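Local coordinates for nonribosomal peptide synthase (Streptomyces sp. MJ635-86F5, PDB 5JJP), which probably activates an aliphatic beta-amino acid by ATP-dependent adenylation, as a member of the ANL family of AMP-forming ligases, at residues G356-H359 and H360-M364; I383-S387 and P388-S392; D96-A99 and A100-C104; R314-Q317 and G318-G322. All coordinates share one frame; numbering follows the deposited sequence.

Contact 1 of 4, residues G356-H359 and H360-M364; sequences GYAH and HGAEM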
loop_
_atom_site.group_PDB
_atom_site.type_symbol
_atom_site.label_atom_id
_atom_site.label_comp_id
_atom_site.label_asym_id
_atom_site.label_seq_id
_atom_site.Cartn_x
_atom_site.Cartn_y
_atom_site.Cartn_z
ATOM N N GLY A 356 -12.674 9.104 12.668
ATOM C CA GLY A 356 -13.310 10.041 11.769
ATOM C C GLY A 356 -14.348 9.427 10.886
ATOM O O GLY A 356 -15.105 8.577 11.332
ATOM N N TYR A 357 -14.417 9.912 9.647
ATOM C CA TYR A 357 -15.312 9.380 8.617
ATOM C C TYR A 357 -14.500 8.662 7.579
ATOM O O TYR A 357 -13.349 9.005 7.369
ATOM C CB TYR A 357 -16.051 10.504 7.883
ATOM C CG TYR A 357 -16.829 11.476 8.765
ATOM C CD1 TYR A 357 -18.048 11.107 9.318
ATOM C CD2 TYR A 357 -16.361 12.769 8.987
ATOM C CE1 TYR A 357 -18.767 11.971 10.106
ATOM C CE2 TYR A 357 -17.082 13.666 9.752
ATOM C CZ TYR A 357 -18.280 13.257 10.325
ATOM O OH TYR A 357 -19.014 14.126 11.100
ATOM N N ALA A 358 -15.080 7.657 6.932
ATOM C CA ALA A 358 -14.393 6.997 5.830
ATOM C C ALA A 358 -13.851 8.021 4.841
ATOM O O ALA A 358 -14.344 9.116 4.777
ATOM C CB ALA A 358 -15.322 6.048 5.122
ATOM N N HIS A 359 -12.822 7.667 4.082
ATOM C CA HIS A 359 -12.199 8.612 3.117
ATOM C C HIS A 359 -13.166 8.888 2.005
ATOM O O HIS A 359 -14.159 8.171 1.839
ATOM C CB HIS A 359 -10.894 8.076 2.509
ATOM C CG HIS A 359 -11.062 6.809 1.723
ATOM N ND1 HIS A 359 -11.582 6.791 0.442
ATOM C CD2 HIS A 359 -10.758 5.529 2.028
ATOM C CE1 HIS A 359 -11.589 5.547 -0.006
ATOM N NE2 HIS A 359 -11.085 4.764 0.933
ATOM N N HIS A 360 -12.847 9.909 1.225
ATOM C CA HIS A 360 -13.754 10.428 0.258
ATOM C C HIS A 360 -14.142 9.264 -0.693
ATOM O O HIS A 360 -13.268 8.496 -1.170
ATOM C CB HIS A 360 -13.081 11.582 -0.440
ATOM C CG HIS A 360 -13.947 12.254 -1.426
ATOM N ND1 HIS A 360 -14.067 11.806 -2.729
ATOM C CD2 HIS A 360 -14.774 13.314 -1.305
ATOM C CE1 HIS A 360 -14.939 12.568 -3.367
ATOM N NE2 HIS A 360 -15.381 13.489 -2.525
ATOM N N GLY A 361 -15.437 9.108 -0.955
ATOM C CA GLY A 361 -15.901 8.019 -1.804
ATOM C C GLY A 361 -16.286 6.723 -1.091
ATOM O O GLY A 361 -16.668 5.755 -1.746
ATOM N N ALA A 362 -16.134 6.689 0.225
ATOM C CA ALA A 362 -16.460 5.515 1.025
ATOM C C ALA A 362 -17.336 5.931 2.175
ATOM O O ALA A 362 -17.510 7.127 2.403
ATOM C CB ALA A 362 -15.205 4.874 1.562
ATOM N N GLU A 363 -17.854 4.956 2.919
ATOM C CA GLU A 363 -18.660 5.222 4.108
ATOM C C GLU A 363 -18.556 4.053 5.079
ATOM O O GLU A 363 -18.602 2.863 4.702
ATOM C CB GLU A 363 -20.118 5.431 3.711
ATOM C CG GLU A 363 -21.030 6.067 4.764
ATOM C CD GLU A 363 -22.495 5.857 4.386
ATOM O OE1 GLU A 363 -23.001 4.721 4.585
ATOM O OE2 GLU A 363 -23.141 6.808 3.870
ATOM N N MET A 364 -18.439 4.378 6.364
ATOM C CA MET A 364 -18.429 3.325 7.365
ATOM C C MET A 364 -19.346 3.711 8.489
ATOM O O MET A 364 -19.520 4.888 8.781
ATOM C CB MET A 364 -17.023 3.050 7.870
ATOM C CG MET A 364 -16.310 4.247 8.431
ATOM S SD MET A 364 -14.622 3.836 8.963
ATOM C CE MET A 364 -14.255 5.371 9.762
HETATM O O HOH W 1 -17.639 7.172 7.140
HETATM O O HOH W 2 -16.560 9.922 3.505
#

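Contact 2 of 4, residues I383-S387 and P388-S392; sequences IYLRS and PALFS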
loop_
_atom_site.group_PDB
_atom_site.type_symbol
_atom_site.label_atom_id
_atom_site.label_comp_id
_atom_site.label_asym_id
_atom_site.label_seq_id
_atom_site.Cartn_x
_atom_site.Cartn_y
_atom_site.Cartn_z
ATOM N N ILE A 383 -17.727 -2.270 12.857
ATOM C CA ILE A 383 -17.640 -1.372 11.670
ATOM C C ILE A 383 -17.859 -2.190 10.409
ATOM O O ILE A 383 -17.200 -3.193 10.230
ATOM C CB ILE A 383 -16.288 -0.638 11.529
ATOM C CG1 ILE A 383 -16.013 0.245 12.736
ATOM C CG2 ILE A 383 -16.276 0.234 10.283
ATOM C CD1 ILE A 383 -14.550 0.664 12.850
ATOM N N TYR A 384 -18.863 -1.784 9.621
ATOM C CA TYR A 384 -19.087 -2.238 8.244
ATOM C C TYR A 384 -18.636 -1.123 7.281
ATOM O O TYR A 384 -19.049 0.019 7.412
ATOM C CB TYR A 384 -20.546 -2.524 7.953
ATOM C CG TYR A 384 -21.124 -3.783 8.589
ATOM C CD1 TYR A 384 -20.708 -4.230 9.853
ATOM C CD2 TYR A 384 -22.159 -4.469 7.968
ATOM C CE1 TYR A 384 -21.288 -5.356 10.447
ATOM C CE2 TYR A 384 -22.743 -5.595 8.535
ATOM C CZ TYR A 384 -22.322 -6.026 9.778
ATOM O OH TYR A 384 -22.876 -7.136 10.342
ATOM N N LEU A 385 -17.757 -1.490 6.318
ATOM C CA LEU A 385 -17.191 -0.533 5.353
ATOM C C LEU A 385 -17.823 -0.714 3.968
ATOM O O LEU A 385 -17.800 -1.785 3.383
ATOM C CB LEU A 385 -15.699 -0.695 5.303
ATOM C CG LEU A 385 -14.917 0.144 4.312
ATOM C CD1 LEU A 385 -14.876 1.627 4.634
ATOM C CD2 LEU A 385 -13.510 -0.408 4.304
ATOM N N ARG A 386 -18.422 0.364 3.486
ATOM C CA ARG A 386 -18.987 0.450 2.187
ATOM C C ARG A 386 -17.967 1.256 1.354
ATOM O O ARG A 386 -17.734 2.426 1.617
ATOM C CB ARG A 386 -20.318 1.193 2.274
ATOM C CG ARG A 386 -21.061 1.346 0.969
ATOM C CD ARG A 386 -22.282 2.223 1.136
ATOM N NE ARG A 386 -23.152 1.752 2.223
ATOM C CZ ARG A 386 -24.128 0.854 2.050
ATOM N NH1 ARG A 386 -24.372 0.309 0.865
ATOM N NH2 ARG A 386 -24.867 0.520 3.071
ATOM N N SER A 387 -17.392 0.645 0.326
ATOM C CA SER A 387 -16.356 1.299 -0.426
ATOM C C SER A 387 -16.047 0.620 -1.749
ATOM O O SER A 387 -15.942 -0.608 -1.800
ATOM C CB SER A 387 -15.072 1.286 0.426
ATOM O OG SER A 387 -13.927 1.709 -0.318
ATOM N N PRO A 388 -15.706 1.421 -2.768
ATOM C CA PRO A 388 -15.189 0.858 -3.988
ATOM C C PRO A 388 -13.790 0.230 -3.895
ATOM O O PRO A 388 -13.355 -0.467 -4.809
ATOM C CB PRO A 388 -15.175 2.077 -4.928
ATOM C CG PRO A 388 -14.950 3.253 -4.049
ATOM C CD PRO A 388 -15.675 2.900 -2.793
ATOM N N ALA A 389 -13.093 0.477 -2.802
ATOM C CA ALA A 389 -11.743 -0.042 -2.602
ATOM C C ALA A 389 -11.638 -1.418 -1.958
ATOM O O ALA A 389 -10.536 -1.894 -1.687
ATOM C CB ALA A 389 -10.952 0.966 -1.815
ATOM N N LEU A 390 -12.732 -2.122 -1.808
ATOM C CA LEU A 390 -12.687 -3.442 -1.198
ATOM C C LEU A 390 -12.013 -4.502 -2.054
ATOM O O LEU A 390 -12.126 -4.519 -3.298
ATOM C CB LEU A 390 -14.090 -3.913 -0.835
ATOM C CG LEU A 390 -14.797 -3.018 0.203
ATOM C CD1 LEU A 390 -16.250 -3.368 0.348
ATOM C CD2 LEU A 390 -14.109 -3.095 1.551
ATOM N N PHE A 391 -11.274 -5.368 -1.333
ATOM C CA PHE A 391 -10.728 -6.611 -1.866
ATOM C C PHE A 391 -11.819 -7.445 -2.535
ATOM O O PHE A 391 -13.018 -7.190 -2.329
ATOM C CB PHE A 391 -9.990 -7.400 -0.781
ATOM C CG PHE A 391 -10.878 -8.149 0.168
ATOM C CD1 PHE A 391 -11.886 -7.499 0.897
ATOM C CD2 PHE A 391 -10.718 -9.518 0.355
ATOM C CE1 PHE A 391 -12.692 -8.208 1.801
ATOM C CE2 PHE A 391 -11.527 -10.211 1.243
ATOM C CZ PHE A 391 -12.515 -9.563 1.927
ATOM N N SER A 392 -11.417 -8.335 -3.432
ATOM C CA SER A 392 -12.375 -9.151 -4.191
ATOM C C SER A 392 -12.758 -10.428 -3.466
ATOM O O SER A 392 -13.762 -11.040 -3.800
ATOM C CB SER A 392 -11.799 -9.538 -5.544
ATOM O OG SER A 392 -11.518 -8.343 -6.257
#

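Contact 3 of 4, residues D96-A99 and A100-C104; sequences DAVA and AFLAC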
loop_
_atom_site.group_PDB
_atom_site.type_symbol
_atom_site.label_atom_id
_atom_site.label_comp_id
_atom_site.label_asym_id
_atom_site.label_seq_id
_atom_site.Cartn_x
_atom_site.Cartn_y
_atom_site.Cartn_z
ATOM N N ASP A 96 14.033 -0.452 -8.922
ATOM C CA ASP A 96 13.838 -1.628 -9.786
ATOM C C ASP A 96 12.702 -2.562 -9.334
ATOM O O ASP A 96 11.981 -3.129 -10.188
ATOM C CB ASP A 96 15.133 -2.420 -9.911
ATOM C CG ASP A 96 16.132 -1.771 -10.891
ATOM O OD1 ASP A 96 15.663 -0.993 -11.772
ATOM O OD2 ASP A 96 17.358 -2.054 -10.808
ATOM N N ALA A 97 12.476 -2.678 -8.037
ATOM C CA ALA A 97 11.353 -3.479 -7.542
ATOM C C ALA A 97 10.032 -2.788 -7.911
ATOM O O ALA A 97 9.025 -3.439 -8.231
ATOM C CB ALA A 97 11.427 -3.636 -6.032
ATOM N N VAL A 98 10.064 -1.452 -7.934
ATOM C CA VAL A 98 8.860 -0.709 -8.355
ATOM C C VAL A 98 8.596 -0.950 -9.848
ATOM O O VAL A 98 7.473 -1.250 -10.255
ATOM C CB VAL A 98 8.991 0.799 -8.035
ATOM C CG1 VAL A 98 7.783 1.566 -8.568
ATOM C CG2 VAL A 98 9.160 1.032 -6.538
ATOM N N ALA A 99 9.632 -0.798 -10.683
ATOM C CA ALA A 99 9.487 -1.123 -12.111
ATOM C C ALA A 99 8.908 -2.560 -12.281
ATOM O O ALA A 99 8.018 -2.787 -13.088
ATOM C CB ALA A 99 10.802 -1.011 -12.825
ATOM N N ALA A 100 9.421 -3.507 -11.513
ATOM C CA ALA A 100 8.909 -4.914 -11.560
ATOM C C ALA A 100 7.436 -5.051 -11.237
ATOM O O ALA A 100 6.687 -5.760 -11.983
ATOM C CB ALA A 100 9.667 -5.784 -10.620
ATOM N N PHE A 101 6.971 -4.338 -10.200
ATOM C CA PHE A 101 5.553 -4.482 -9.858
ATOM C C PHE A 101 4.666 -3.761 -10.847
ATOM O O PHE A 101 3.606 -4.275 -11.208
ATOM C CB PHE A 101 5.241 -4.265 -8.370
ATOM C CG PHE A 101 5.161 -2.838 -7.906
ATOM C CD1 PHE A 101 5.934 -2.430 -6.824
ATOM C CD2 PHE A 101 4.194 -1.976 -8.394
ATOM C CE1 PHE A 101 5.861 -1.151 -6.350
ATOM C CE2 PHE A 101 4.069 -0.711 -7.887
ATOM C CZ PHE A 101 4.907 -0.298 -6.862
ATOM N N LEU A 102 5.162 -2.653 -11.396
ATOM C CA LEU A 102 4.488 -2.011 -12.481
ATOM C C LEU A 102 4.421 -2.925 -13.731
ATOM O O LEU A 102 3.415 -2.920 -14.481
ATOM C CB LEU A 102 5.152 -0.657 -12.818
ATOM C CG LEU A 102 4.997 0.453 -11.805
ATOM C CD1 LEU A 102 5.805 1.684 -12.232
ATOM C CD2 LEU A 102 3.544 0.834 -11.629
ATOM N N ALA A 103 5.502 -3.627 -14.015
ATOM C CA ALA A 103 5.483 -4.513 -15.156
ATOM C C ALA A 103 4.414 -5.605 -14.915
ATOM O O ALA A 103 3.591 -5.862 -15.782
ATOM C CB ALA A 103 6.845 -5.142 -15.374
ATOM N N CYS A 104 4.385 -6.183 -13.716
ATOM C CA CYS A 104 3.358 -7.185 -13.401
ATOM C C CYS A 104 1.935 -6.630 -13.577
ATOM O O CYS A 104 1.077 -7.321 -14.132
ATOM C CB CYS A 104 3.518 -7.722 -11.980
ATOM S SG CYS A 104 5.044 -8.687 -11.718
#

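Contact 4 of 4, residues R314-Q317 and G318-G322; sequences RELQ and GLLPG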
loop_
_atom_site.group_PDB
_atom_site.type_symbol
_atom_site.label_atom_id
_atom_site.label_comp_id
_atom_site.label_asym_id
_atom_site.label_seq_id
_atom_site.Cartn_x
_atom_site.Cartn_y
_atom_site.Cartn_z
ATOM N N ARG A 314 1.877 13.571 21.756
ATOM C CA ARG A 314 2.033 14.916 22.306
ATOM C C ARG A 314 3.504 15.326 22.356
ATOM O O ARG A 314 3.885 16.426 21.975
ATOM C CB ARG A 314 1.444 14.983 23.728
ATOM C CG ARG A 314 -0.073 14.966 23.816
ATOM C CD ARG A 314 -0.587 15.439 25.188
ATOM N NE ARG A 314 -2.048 15.432 25.286
ATOM C CZ ARG A 314 -2.802 14.387 25.664
ATOM N NH1 ARG A 314 -2.262 13.208 25.955
ATOM N NH2 ARG A 314 -4.135 14.493 25.719
ATOM N N GLU A 315 4.331 14.405 22.815
ATOM C CA GLU A 315 5.760 14.623 22.865
ATOM C C GLU A 315 6.267 14.919 21.448
ATOM O O GLU A 315 6.965 15.923 21.215
ATOM C CB GLU A 315 6.437 13.398 23.479
ATOM C CG GLU A 315 7.631 13.701 24.376
ATOM C CD GLU A 315 8.134 12.459 25.120
ATOM O OE1 GLU A 315 9.367 12.357 25.323
ATOM O OE2 GLU A 315 7.314 11.556 25.433
ATOM N N LEU A 316 5.859 14.087 20.494
ATOM C CA LEU A 316 6.241 14.289 19.064
ATOM C C LEU A 316 5.769 15.619 18.478
ATOM O O LEU A 316 6.586 16.329 17.875
ATOM C CB LEU A 316 5.767 13.133 18.174
ATOM C CG LEU A 316 6.174 13.190 16.690
ATOM C CD1 LEU A 316 7.681 13.037 16.531
ATOM C CD2 LEU A 316 5.445 12.100 15.891
ATOM N N GLN A 317 4.497 15.988 18.705
ATOM C CA GLN A 317 4.038 17.335 18.330
ATOM C C GLN A 317 4.916 18.430 18.921
ATOM O O GLN A 317 5.241 19.419 18.254
ATOM C CB GLN A 317 2.624 17.578 18.818
ATOM C CG GLN A 317 1.571 16.791 18.102
ATOM C CD GLN A 317 0.173 17.122 18.588
ATOM O OE1 GLN A 317 -0.130 17.057 19.793
ATOM N NE2 GLN A 317 -0.694 17.485 17.652
ATOM N N GLY A 318 5.253 18.261 20.194
ATOM C CA GLY A 318 6.136 19.184 20.925
ATOM C C GLY A 318 7.504 19.378 20.306
ATOM O O GLY A 318 8.002 20.487 20.214
ATOM N N LEU A 319 8.095 18.298 19.819
ATOM C CA LEU A 319 9.366 18.408 19.114
ATOM C C LEU A 319 9.208 18.920 17.681
ATOM O O LEU A 319 10.152 19.478 17.134
ATOM C CB LEU A 319 10.067 17.054 19.073
ATOM C CG LEU A 319 10.415 16.409 20.409
ATOM C CD1 LEU A 319 10.865 14.964 20.200
ATOM C CD2 LEU A 319 11.485 17.229 21.109
ATOM N N LEU A 320 8.036 18.720 17.078
ATOM C CA LEU A 320 7.821 19.083 15.679
ATOM C C LEU A 320 6.613 19.984 15.520
ATOM O O LEU A 320 5.609 19.574 14.967
ATOM C CB LEU A 320 7.655 17.818 14.835
ATOM C CG LEU A 320 8.952 17.025 14.670
ATOM C CD1 LEU A 320 8.663 15.651 14.107
ATOM C CD2 LEU A 320 9.965 17.776 13.826
ATOM N N PRO A 321 6.711 21.229 16.023
ATOM C CA PRO A 321 5.577 22.166 15.910
ATOM C C PRO A 321 5.336 22.571 14.467
ATOM O O PRO A 321 6.273 22.614 13.673
ATOM C CB PRO A 321 6.040 23.372 16.735
ATOM C CG PRO A 321 7.544 23.307 16.700
ATOM C CD PRO A 321 7.893 21.858 16.662
ATOM N N GLY A 322 4.087 22.795 14.122
ATOM C CA GLY A 322 3.698 23.208 12.759
ATOM C C GLY A 322 3.813 22.137 11.675
ATOM O O GLY A 322 3.916 22.456 10.492
#

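Contact 1 of 4, residues G356-H359 and H360-M364
His359 and Ala362 are the first and last residues of a type II beta turn that swings the chain from the loop at 356-359 into strand 363-367. Two hydrogen bonds tie the turn. Ala362 N donates to His359 O at 2.9 Å, closing it in the usual way. The second uses the side chain: His359 ND1 donates to His360 O, also at 2.9 Å, with the oxygen close to the imidazole plane while the nitrogen stands well above the carbonyl plane. His359 reaches it because chi1, 61°, sets CG between the backbone N and the carbonyl carbon and brings the ring alongside the turn. Replacing His359 with an alanine would probably leave His360 O without this donor and strip Ala362 CB of the ring it packs on.

That packing is a CH-pi contact, Ala362 CB lying over one ring face at 4.2 Å from the centroid. NE2 of the same ring is buried and finds no polar partner in the model. The apolar contacts gather round Ala358, whose CB meets Ala362 CB at 3.8 Å and Met364 CG; Met364 CE also lies against the carbonyl oxygen of Gly356. At Gly361, phi 92°, a side chain would collide with the carbonyl oxygen of His360, so the position suits glycine.

Met364 also packs on Ile383 and Leu385 of the neighbouring strand 381-386, and His360 N donates a hydrogen bond to NE2 of His214. One water bridges the two backbones, accepting from Ala358 N at 2.6 Å and from Met364 N at 3.0 Å.

Contact 2 of 4, residues I383-S387 and P388-S392
Ser387 and Leu390 are the ends of a type I beta turn, which takes the chain out of strand 381-386 and into the loop before strand 393-394. Strand residues up to Arg386 run extended, and the turn bends the chain sharply through Pro388 and Ala389.

The polar grip comes from the serine. Its hydroxyl is trans to the backbone N (chi1 170°), which lays OG beside its own carbonyl carbon and over the start of the turn, where Ala389 N donates to it at 2.9 Å along a fairly straight path, 160° at the hydrogen. Ala389 CB touches the same oxygen at 3.4 Å. An alanine in place of Ser387 would probably leave Ala389 N without this acceptor and the turn less firmly fixed.

Leu390 supplies the apolar part. Its side chain comes back toward the strand end, CG against Ser387 O at 3.3 Å and CD1 alongside that oxygen and Leu385 O. Its other methyl, CD2, meets CD2 of Leu385 at 3.9 Å, the two side chains running antiparallel past one another. Phe419 of strand 417-427 packs on Leu390, and Ala362 lies against Ser387.

A serine at the first position of a turn, its OG accepting the backbone N-H two residues on, is an ST turn; here it ends strand 381-386, which is flanked by strands 363-367 and 417-427 in the antiparallel sheet of the AMP-binding domain.

Contact 3 of 4, residues D96-A99 and A100-C104
Val98 and Phe101, three residues apart on helix 95-107, run alongside each other in the same direction. Val98 CG1 meets the far end of the ring, CZ, at 3.8 Å, while CG2 sits near CE1. Phe101 has chi1 79°, an uncommon choice within a helix, with CG between its backbone N and carbonyl carbon; this lays the ring back along the preceding turn, bringing one face over Val98 O, which stands 3.7 Å from the ring plane, nearer the ring's border than its centre. Ring atom CE1 comes to 3.6 Å from Val98 CA.

Leu102 approaches Val98 from the next turn. Its CG packs on Val98 O at 3.4 Å, and CD1 reaches Val98 CG1 at 4.2 Å. Val98 O also accepts from Leu102 N at 2.9 Å in a nearly straight bond, 170° at the hydrogen.

Outside the helix, Val98 leans on Ile238 and Leu242 of helix 232-243, Phe101 touches Leu89 of strand 87-90, and Ala99 faces Tyr72 of helix 62-77. The helix is the connection of a beta-alpha-beta unit, strands 87-90 and 111-114. With the backbone polar groups paired in i to i+4 bonds, these buried side chains meet by dispersion contacts, and small alanines let neighbouring elements come close.

Contact 4 of 4, residues R314-Q317 and G318-G322
Gln317 and Gly318 meet at the end of helix 310-319, and with Leu316 they bury the most surface here. Gln317 acts mainly through its backbone. Its carbonyl O takes a weak hydrogen bond from Leu320 N at 3.1 Å and lies 3.2 Å from Pro321 N, which has no hydrogen to offer. Its side chain leaves the helix: CG is trans to the carbonyl carbon (chi1 -70°), and the extended chain carries the amide outward, where NE2 donates to Pro343 O.

Gly318 sits in the last turn. Its N donates to Arg314 O at 2.9 Å, and a CB here would come tight against Glu315 O and close to Arg314 O. Leu319 N follows with a bond to Glu315 O at 3.0 Å, and Leu319 CG rests 3.6 Å from that oxygen.

Leu316 supplies the apolar contact. With chi1 at -177° its branch turns along the helix toward the C-terminal end, and CD1 touches CD1 of Leu320 at 3.7 Å, the two side chains meeting at a slant. Leu320 N also donates to Leu316 O at 2.9 Å, although the angle of 134° is well bent. Leu320 is the first residue to leave helical torsions, and Pro321 follows it directly.

The helix links strand 300-304 to strand 324-329 in a beta-alpha-beta unit. Leu316 and Leu320 press on Ile301 of strand 300-304, Leu319 and Leu316 on Ile285 of helix 282-287, and Val292 of helix 289-293 receives Leu319 and Leu320.

In the fold
Contacts 1 and 2 belong together: strands 363-367 and 381-386 are neighbours in one antiparallel sheet, Glu363 O and Arg386 N probably share a hydrogen bond at 2.8 Å, and the two centres lie about 10 Å apart. Both are partly buried turns at strand ends, fixed by a side chain that bonds to the backbone. Contacts 3 and 4 are helical, each on the connection of a different beta-alpha-beta unit, with centres about 37 Å apart. Contact 3 is buried between strand 87-90 and helices 62-77 and 232-243 and rests on valine, leucine and phenylalanine packing, with alanines facing its neighbours; contact 4, about 27 Å from the chain centre, mixes leucine packing with exposed residues where its helix ends.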